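Local coordinates for N-alpha-acetyltransferase 30 (Saccharomyces cerevisiae, PDB 6YGA), which acetylates, as the catalytic subunit of the NatC complex, the N-terminal methionine of proteins in which leucine, isoleucine or phenylalanine follows, using acetyl-CoA, at residues Y38-A50 with I60-H72. Residues are numbered along the deposited sequence; the frame is centred on the assembly and turned at random.
With EDO (1,2-ethanediol), chain J.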
ATOM      1  N   TYR A  38     -19.872   8.900  17.783  1.00 64.27           N
ATOM      2  CA  TYR A  38     -20.307   8.588  16.426  1.00 61.98           C
ATOM      3  C   TYR A  38     -20.902   7.189  16.348  1.00 57.77           C
ATOM      4  O   TYR A  38     -21.901   6.966  15.654  1.00 57.09           O
ATOM      5  CB  TYR A  38     -19.129   8.731  15.460  1.00 62.49           C
ATOM      6  CG  TYR A  38     -19.277   7.972  14.159  1.00 63.43           C
ATOM      7  CD1 TYR A  38     -20.083   8.455  13.137  1.00 65.52           C
ATOM      8  CD2 TYR A  38     -18.594   6.781  13.947  1.00 64.21           C
ATOM      9  CE1 TYR A  38     -20.214   7.768  11.945  1.00 67.26           C
ATOM     10  CE2 TYR A  38     -18.718   6.087  12.760  1.00 66.88           C
ATOM     11  CZ  TYR A  38     -19.528   6.584  11.762  1.00 69.96           C
ATOM     12  OH  TYR A  38     -19.650   5.893  10.580  1.00 73.90           O
ATOM     13  N   PHE A  39     -20.304   6.232  17.060  1.00 54.02           N
ATOM     14  CA  PHE A  39     -20.819   4.868  17.069  1.00 51.15           C
ATOM     15  C   PHE A  39     -22.035   4.730  17.980  1.00 53.65           C
ATOM     16  O   PHE A  39     -23.099   4.278  17.544  1.00 54.17           O
ATOM     17  CB  PHE A  39     -19.723   3.894  17.512  1.00 48.38           C
ATOM     18  CG  PHE A  39     -18.798   3.460  16.406  1.00 45.28           C
ATOM     19  CD1 PHE A  39     -19.159   2.433  15.549  1.00 42.64           C
ATOM     20  CD2 PHE A  39     -17.556   4.058  16.240  1.00 44.55           C
ATOM     21  CE1 PHE A  39     -18.311   2.022  14.537  1.00 40.76           C
ATOM     22  CE2 PHE A  39     -16.702   3.651  15.227  1.00 43.08           C
ATOM     23  CZ  PHE A  39     -17.082   2.631  14.374  1.00 41.90           C
ATOM     24  N   LEU A  40     -21.898   5.120  19.248  1.00 56.27           N
ATOM     25  CA  LEU A  40     -22.867   4.714  20.262  1.00 59.49           C
ATOM     26  C   LEU A  40     -24.163   5.511  20.200  1.00 61.65           C
ATOM     27  O   LEU A  40     -25.229   4.972  20.518  1.00 62.53           O
ATOM     28  CB  LEU A  40     -22.245   4.830  21.656  1.00 63.50           C
ATOM     29  CG  LEU A  40     -21.462   3.620  22.181  1.00 63.77           C
ATOM     30  CD1 LEU A  40     -20.274   3.256  21.296  1.00 60.26           C
ATOM     31  CD2 LEU A  40     -21.007   3.874  23.612  1.00 66.68           C
ATOM     32  N   ASN A  41     -24.103   6.782  19.809  1.00 61.79           N
ATOM     33  CA  ASN A  41     -25.322   7.574  19.733  1.00 65.77           C
ATOM     34  C   ASN A  41     -26.147   7.247  18.496  1.00 64.75           C
ATOM     35  O   ASN A  41     -27.382   7.278  18.553  1.00 67.60           O
ATOM     36  CB  ASN A  41     -24.979   9.063  19.774  1.00 70.03           C
ATOM     37  CG  ASN A  41     -24.657   9.539  21.173  1.00 73.82           C
ATOM     38  OD1 ASN A  41     -23.749   9.018  21.825  1.00 72.71           O
ATOM     39  ND2 ASN A  41     -25.399  10.531  21.647  1.00 78.65           N
ATOM     40  N   GLN A  42     -25.498   6.907  17.385  1.00 63.27           N
ATOM     41  CA  GLN A  42     -26.215   6.627  16.149  1.00 61.67           C
ATOM     42  C   GLN A  42     -26.566   5.152  15.984  1.00 58.35           C
ATOM     43  O   GLN A  42     -27.597   4.835  15.377  1.00 59.67           O
ATOM     44  CB  GLN A  42     -25.395   7.118  14.957  1.00 63.10           C
ATOM     45  CG  GLN A  42     -25.107   8.615  15.019  1.00 67.52           C
ATOM     46  CD  GLN A  42     -24.382   9.137  13.798  1.00 67.37           C
ATOM     47  OE1 GLN A  42     -23.330   8.621  13.415  1.00 67.71           O
ATOM     48  NE2 GLN A  42     -24.939  10.171  13.180  1.00 68.40           N
ATOM     49  N   TRP A  43     -25.750   4.241  16.515  1.00 54.60           N
ATOM     50  CA  TRP A  43     -26.056   2.811  16.536  1.00 51.94           C
ATOM     51  C   TRP A  43     -25.933   2.294  17.966  1.00 55.04           C
ATOM     52  O   TRP A  43     -25.045   1.485  18.268  1.00 55.91           O
ATOM     53  CB  TRP A  43     -25.133   2.024  15.608  1.00 47.27           C
ATOM     54  CG  TRP A  43     -25.218   2.428  14.173  1.00 47.06           C
ATOM     55  CD1 TRP A  43     -26.077   1.939  13.230  1.00 47.49           C
ATOM     56  CD2 TRP A  43     -24.401   3.397  13.509  1.00 45.14           C
ATOM     57  NE1 TRP A  43     -25.849   2.551  12.022  1.00 46.87           N
ATOM     58  CE2 TRP A  43     -24.824   3.449  12.166  1.00 44.44           C
ATOM     59  CE3 TRP A  43     -23.355   4.229  13.921  1.00 43.11           C
ATOM     60  CZ2 TRP A  43     -24.239   4.299  11.234  1.00 42.78           C
ATOM     61  CZ3 TRP A  43     -22.775   5.071  12.993  1.00 42.18           C
ATOM     62  CH2 TRP A  43     -23.219   5.100  11.664  1.00 41.67           C
ATOM     63  N   PRO A  44     -26.809   2.738  18.874  1.00 54.32           N
ATOM     64  CA  PRO A  44     -26.758   2.192  20.239  1.00 54.80           C
ATOM     65  C   PRO A  44     -27.089   0.715  20.292  1.00 54.57           C
ATOM     66  O   PRO A  44     -26.600   0.006  21.179  1.00 54.80           O
ATOM     67  CB  PRO A  44     -27.795   3.035  20.992  1.00 56.27           C
ATOM     68  CG  PRO A  44     -28.751   3.456  19.941  1.00 54.92           C
ATOM     69  CD  PRO A  44     -27.934   3.674  18.703  1.00 53.47           C
ATOM     70  N   GLU A  45     -27.888   0.221  19.352  1.00 53.87           N
ATOM     71  CA  GLU A  45     -28.303  -1.173  19.365  1.00 53.26           C
ATOM     72  C   GLU A  45     -27.216  -2.122  18.877  1.00 51.35           C
ATOM     73  O   GLU A  45     -27.419  -3.340  18.918  1.00 51.70           O
ATOM     74  CB  GLU A  45     -29.560  -1.352  18.508  1.00 55.61           C
ATOM     75  CG  GLU A  45     -29.332  -1.187  17.008  1.00 55.79           C
ATOM     76  CD  GLU A  45     -29.248   0.264  16.567  1.00 55.54           C
ATOM     77  OE1 GLU A  45     -29.394   1.164  17.418  1.00 57.51           O
ATOM     78  OE2 GLU A  45     -29.044   0.504  15.359  1.00 54.61           O
ATOM     79  N   LEU A  46     -26.075  -1.598  18.426  1.00 50.05           N
ATOM     80  CA  LEU A  46     -25.014  -2.406  17.843  1.00 48.21           C
ATOM     81  C   LEU A  46     -23.754  -2.423  18.705  1.00 50.24           C
ATOM     82  O   LEU A  46     -22.671  -2.753  18.211  1.00 50.19           O
ATOM     83  CB  LEU A  46     -24.697  -1.909  16.432  1.00 45.18           C
ATOM     84  CG  LEU A  46     -25.864  -1.943  15.441  1.00 43.16           C
ATOM     85  CD1 LEU A  46     -25.407  -1.517  14.049  1.00 41.89           C
ATOM     86  CD2 LEU A  46     -26.500  -3.326  15.405  1.00 41.05           C
ATOM     87  N   THR A  47     -23.874  -2.072  19.982  1.00 50.76           N
ATOM     88  CA  THR A  47     -22.770  -2.141  20.930  1.00 50.49           C
ATOM     89  C   THR A  47     -23.177  -3.034  22.091  1.00 53.57           C
ATOM     90  O   THR A  47     -24.247  -2.847  22.679  1.00 56.68           O
ATOM     91  CB  THR A  47     -22.380  -0.749  21.436  1.00 50.19           C
ATOM     92  OG1 THR A  47     -21.864   0.025  20.347  1.00 49.01           O
ATOM     93  CG2 THR A  47     -21.315  -0.852  22.514  1.00 49.85           C
ATOM     94  N   TYR A  48     -22.327  -4.007  22.414  1.00 52.33           N
ATOM     95  CA  TYR A  48     -22.600  -4.970  23.468  1.00 50.91           C
ATOM     96  C   TYR A  48     -21.454  -4.979  24.467  1.00 50.51           C
ATOM     97  O   TYR A  48     -20.308  -4.686  24.121  1.00 50.99           O
ATOM     98  CB  TYR A  48     -22.803  -6.383  22.902  1.00 46.92           C
ATOM     99  CG  TYR A  48     -24.150  -6.579  22.253  1.00 47.12           C
ATOM    100  CD1 TYR A  48     -24.373  -6.184  20.940  1.00 47.08           C
ATOM    101  CD2 TYR A  48     -25.202  -7.150  22.955  1.00 49.19           C
ATOM    102  CE1 TYR A  48     -25.609  -6.354  20.342  1.00 48.50           C
ATOM    103  CE2 TYR A  48     -26.441  -7.326  22.368  1.00 51.00           C
ATOM    104  CZ  TYR A  48     -26.641  -6.927  21.062  1.00 51.12           C
ATOM    105  OH  TYR A  48     -27.876  -7.103  20.479  1.00 54.48           O
ATOM    106  N   ILE A  49     -21.779  -5.322  25.713  1.00 48.00           N
ATOM    107  CA  ILE A  49     -20.791  -5.438  26.775  1.00 50.80           C
ATOM    108  C   ILE A  49     -20.886  -6.829  27.387  1.00 54.18           C
ATOM    109  O   ILE A  49     -21.907  -7.515  27.293  1.00 55.65           O
ATOM    110  CB  ILE A  49     -20.968  -4.358  27.865  1.00 51.73           C
ATOM    111  CG1 ILE A  49     -22.421  -4.322  28.350  1.00 54.07           C
ATOM    112  CG2 ILE A  49     -20.521  -3.001  27.349  1.00 50.52           C
ATOM    113  CD1 ILE A  49     -22.667  -3.355  29.488  1.00 60.24           C
ATOM    114  N   ALA A  50     -19.791  -7.244  28.015  1.00 56.27           N
ATOM    115  CA  ALA A  50     -19.737  -8.468  28.800  1.00 56.85           C
ATOM    116  C   ALA A  50     -19.403  -8.089  30.233  1.00 59.66           C
ATOM    117  O   ALA A  50     -18.480  -7.303  30.466  1.00 60.75           O
ATOM    118  CB  ALA A  50     -18.694  -9.443  28.246  1.00 54.65           C
ATOM    119  N   ILE A  60     -19.530  -3.944  35.997  1.00 92.30           N
ATOM    120  CA  ILE A  60     -18.479  -3.262  35.234  1.00 89.70           C
ATOM    121  C   ILE A  60     -18.229  -4.048  33.952  1.00 84.59           C
ATOM    122  O   ILE A  60     -18.237  -5.296  33.980  1.00 84.35           O
ATOM    123  CB  ILE A  60     -17.202  -3.121  36.072  1.00 95.35           C
ATOM    124  CG1 ILE A  60     -16.188  -2.220  35.355  1.00 95.37           C
ATOM    125  CG2 ILE A  60     -16.601  -4.487  36.354  1.00 96.32           C
ATOM    126  CD1 ILE A  60     -14.838  -2.207  36.003  1.00 98.35           C
ATOM    127  N   PRO A  61     -18.070  -3.394  32.805  1.00 79.79           N
ATOM    128  CA  PRO A  61     -17.773  -4.142  31.577  1.00 74.39           C
ATOM    129  C   PRO A  61     -16.340  -4.655  31.576  1.00 72.32           C
ATOM    130  O   PRO A  61     -15.393  -3.895  31.788  1.00 72.62           O
ATOM    131  CB  PRO A  61     -18.007  -3.111  30.467  1.00 72.29           C
ATOM    132  CG  PRO A  61     -18.869  -2.058  31.084  1.00 74.21           C
ATOM    133  CD  PRO A  61     -18.439  -1.999  32.517  1.00 79.25           C
ATOM    134  N   ILE A  62     -16.191  -5.959  31.326  1.00 70.70           N
ATOM    135  CA  ILE A  62     -14.879  -6.573  31.129  1.00 69.26           C
ATOM    136  C   ILE A  62     -14.597  -6.863  29.662  1.00 66.91           C
ATOM    137  O   ILE A  62     -13.476  -7.277  29.324  1.00 68.93           O
ATOM    138  CB  ILE A  62     -14.728  -7.864  31.966  1.00 69.12           C
ATOM    139  CG1 ILE A  62     -15.946  -8.781  31.796  1.00 66.45           C
ATOM    140  CG2 ILE A  62     -14.543  -7.518  33.429  1.00 71.44           C
ATOM    141  CD1 ILE A  62     -15.827  -9.797  30.673  1.00 61.89           C
ATOM    142  N   GLY A  63     -15.574  -6.666  28.788  1.00 64.16           N
ATOM    143  CA  GLY A  63     -15.375  -6.801  27.360  1.00 59.71           C
ATOM    144  C   GLY A  63     -16.494  -6.094  26.634  1.00 56.74           C
ATOM    145  O   GLY A  63     -17.595  -5.927  27.168  1.00 56.68           O
ATOM    146  N   CYS A  64     -16.205  -5.670  25.407  1.00 54.27           N
ATOM    147  CA  CYS A  64     -17.213  -4.959  24.636  1.00 54.07           C
ATOM    148  C   CYS A  64     -16.899  -5.059  23.153  1.00 50.60           C
ATOM    149  O   CYS A  64     -15.761  -5.316  22.749  1.00 51.38           O
ATOM    150  CB  CYS A  64     -17.304  -3.490  25.054  1.00 57.81           C
ATOM    151  SG  CYS A  64     -15.847  -2.523  24.620  1.00 61.21           S
ATOM    152  N   ILE A  65     -17.932  -4.833  22.348  1.00 46.78           N
ATOM    153  CA  ILE A  65     -17.803  -4.764  20.899  1.00 45.33           C
ATOM    154  C   ILE A  65     -18.647  -3.593  20.416  1.00 43.38           C
ATOM    155  O   ILE A  65     -19.755  -3.365  20.915  1.00 41.19           O
ATOM    156  CB  ILE A  65     -18.210  -6.099  20.233  1.00 43.23           C
ATOM    157  CG1 ILE A  65     -17.945  -6.066  18.728  1.00 44.89           C
ATOM    158  CG2 ILE A  65     -19.667  -6.453  20.531  1.00 41.38           C
ATOM    159  CD1 ILE A  65     -18.147  -7.413  18.063  1.00 47.05           C
ATOM    160  N   VAL A  66     -18.107  -2.825  19.475  1.00 42.39           N
ATOM    161  CA  VAL A  66     -18.747  -1.613  18.974  1.00 44.44           C
ATOM    162  C   VAL A  66     -18.901  -1.757  17.467  1.00 42.28           C
ATOM    163  O   VAL A  66     -17.915  -2.004  16.760  1.00 42.30           O
ATOM    164  CB  VAL A  66     -17.936  -0.358  19.328  1.00 47.28           C
ATOM    165  CG1 VAL A  66     -18.682   0.882  18.897  1.00 49.44           C
ATOM    166  CG2 VAL A  66     -17.646  -0.312  20.818  1.00 49.48           C
ATOM    167  N   CYS A  67     -20.129  -1.602  16.975  1.00 42.15           N
ATOM    168  CA  CYS A  67     -20.438  -1.862  15.577  1.00 43.00           C
ATOM    169  C   CYS A  67     -21.292  -0.743  14.997  1.00 45.52           C
ATOM    170  O   CYS A  67     -21.946   0.013  15.718  1.00 48.42           O
ATOM    171  CB  CYS A  67     -21.165  -3.204  15.409  1.00 41.96           C
ATOM    172  SG  CYS A  67     -20.265  -4.599  16.116  1.00 45.54           S
ATOM    173  N   LYS A  68     -21.271  -0.652  13.668  1.00 43.41           N
ATOM    174  CA  LYS A  68     -22.137   0.240  12.911  1.00 43.07           C
ATOM    175  C   LYS A  68     -22.633  -0.507  11.680  1.00 44.22           C
ATOM    176  O   LYS A  68     -22.131  -1.579  11.332  1.00 41.23           O
ATOM    177  CB  LYS A  68     -21.409   1.523  12.490  1.00 41.67           C
ATOM    178  CG  LYS A  68     -20.576   1.356  11.231  1.00 43.32           C
ATOM    179  CD  LYS A  68     -19.828   2.623  10.857  1.00 49.37           C
ATOM    180  CE  LYS A  68     -19.288   2.542   9.434  1.00 52.29           C
ATOM    181  NZ  LYS A  68     -20.387   2.523   8.426  1.00 53.47           N
HETATM  182  N   MSE A  69     -23.634   0.066  11.021  1.00 46.80           N
HETATM  183  CA  MSE A  69     -24.072  -0.445   9.728  1.00 48.87           C
HETATM  184  C   MSE A  69     -24.549   0.690   8.832  1.00 50.46           C
HETATM  185  O   MSE A  69     -25.169   1.649   9.289  1.00 51.67           O
HETATM  186  CB  MSE A  69     -25.173  -1.495   9.892  1.00 51.39           C
HETATM  187  CG  MSE A  69     -26.468  -0.979  10.481  1.00 57.58           C
HETATM  188 SE   MSE A  69     -27.668  -2.439  10.951  0.70 64.30          SE
HETATM  189  CE  MSE A  69     -28.468  -2.784   9.210  1.00 65.50           C
ATOM    190  N   ASP A  70     -24.240   0.579   7.545  1.00 50.02           N
ATOM    191  CA  ASP A  70     -24.598   1.586   6.562  1.00 51.54           C
ATOM    192  C   ASP A  70     -24.823   0.882   5.235  1.00 53.29           C
ATOM    193  O   ASP A  70     -24.268  -0.200   5.012  1.00 55.76           O
ATOM    194  CB  ASP A  70     -23.501   2.652   6.416  1.00 54.36           C
ATOM    195  CG  ASP A  70     -23.662   3.798   7.398  1.00 58.84           C
ATOM    196  OD1 ASP A  70     -24.815   4.192   7.667  1.00 61.29           O
ATOM    197  OD2 ASP A  70     -22.635   4.309   7.896  1.00 60.18           O
ATOM    198  N   PRO A  71     -25.631   1.455   4.347  1.00 52.73           N
ATOM    199  CA  PRO A  71     -25.715   0.906   2.990  1.00 51.70           C
ATOM    200  C   PRO A  71     -24.372   1.024   2.283  1.00 49.62           C
ATOM    201  O   PRO A  71     -23.696   2.051   2.363  1.00 51.77           O
ATOM    202  CB  PRO A  71     -26.787   1.775   2.319  1.00 52.33           C
ATOM    203  CG  PRO A  71     -26.807   3.036   3.119  1.00 53.82           C
ATOM    204  CD  PRO A  71     -26.521   2.614   4.530  1.00 52.88           C
ATOM    205  N   HIS A  72     -23.972  -0.052   1.614  1.00 47.16           N
ATOM    206  CA  HIS A  72     -22.777  -0.056   0.784  1.00 46.65           C
ATOM    207  C   HIS A  72     -23.209  -0.174  -0.668  1.00 46.86           C
ATOM    208  O   HIS A  72     -24.112  -0.953  -0.991  1.00 47.16           O
ATOM    209  CB  HIS A  72     -21.827  -1.198   1.152  1.00 48.21           C
ATOM    210  CG  HIS A  72     -20.457  -1.062   0.556  1.00 54.53           C
ATOM    211  ND1 HIS A  72     -19.969  -1.924  -0.403  1.00 57.00           N
ATOM    212  CD2 HIS A  72     -19.473  -0.161   0.786  1.00 55.53           C
ATOM    213  CE1 HIS A  72     -18.743  -1.560  -0.737  1.00 57.66           C
ATOM    214  NE2 HIS A  72     -18.419  -0.492  -0.031  1.00 57.32           N
TER
HETATM  215  C1  EDO J 207     -28.911   0.809   8.191  1.00 65.74           C
HETATM  216  O1  EDO J 207     -28.141   2.007   8.040  1.00 68.09           O
HETATM  217  C2  EDO J 207     -30.387   1.093   7.938  1.00 65.96           C
HETATM  218  O2  EDO J 207     -30.582   1.537   6.589  1.00 67.76           O
HETATM  219  O   HOH W   1     -22.359   0.903  18.087  1.00 50.41           O
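Val66 CG1 packs against Phe39, 3.5 Å from its CB, and meets Leu40 CD1 close by; with Thr47 beside it, this is where helix 33-40 settles on one face of the hairpin. The Phe39 ring turns its edge to Cys67 O, while its CE1 reaches Lys68 CB. Towards the helix, a water within hydrogen-bonding distance of Trp43 O, Thr47 OG1 and Cys67 O links the turn and the strand start to the partner strand; the one direct backbone bond there, Cys67 N to Leu46 O, is weak (3.1 Å). From Thr47 on, pairing is regular and antiparallel. Tyr48 and Ile65 exchange two backbone bonds of 3.0 Å between N and O, and Ile49 CG2 rests on Cys64 CB and Pro61 CB. At the far end Ala50 N donates to Gly63 O (2.7 Å), while Ala50 O takes a bond from Ile62 N (2.8 Å) and a weaker one from Gly63 N: a classic beta bulge, where the strand turns a corner. Ile62 folds CG1 between its own N and carbonyl carbon (chi1 48°), which brings CG1 up to Ala50 O, with CD1 beyond it on Ala50 CB.

The other end is more open to solvent and held by side chains rather than regular strand pairing. Lys68 CB sits over one face of the Trp43 indole, 3.6 Å from the centroid of its six-membered ring, a CH-pi contact; Asp70 OD1 lies at the indole edge, the carboxylate turned 75° to the ring. The lysine chain runs on past Tyr38 OH and bends at its last torsion (chi4 67°), bringing NZ to Asp70 OD2 in a 2.9 Å salt bridge. Buried Leu46 touches CG of selenomethionine Met69 through CD1; Leu46, Tyr48 and Ile65 face helix 95-109. Strands 47-52 and 61-72 thus form an antiparallel hairpin within the mixed sheet, with helices on both faces, characteristic of the GNAT acetyltransferase fold.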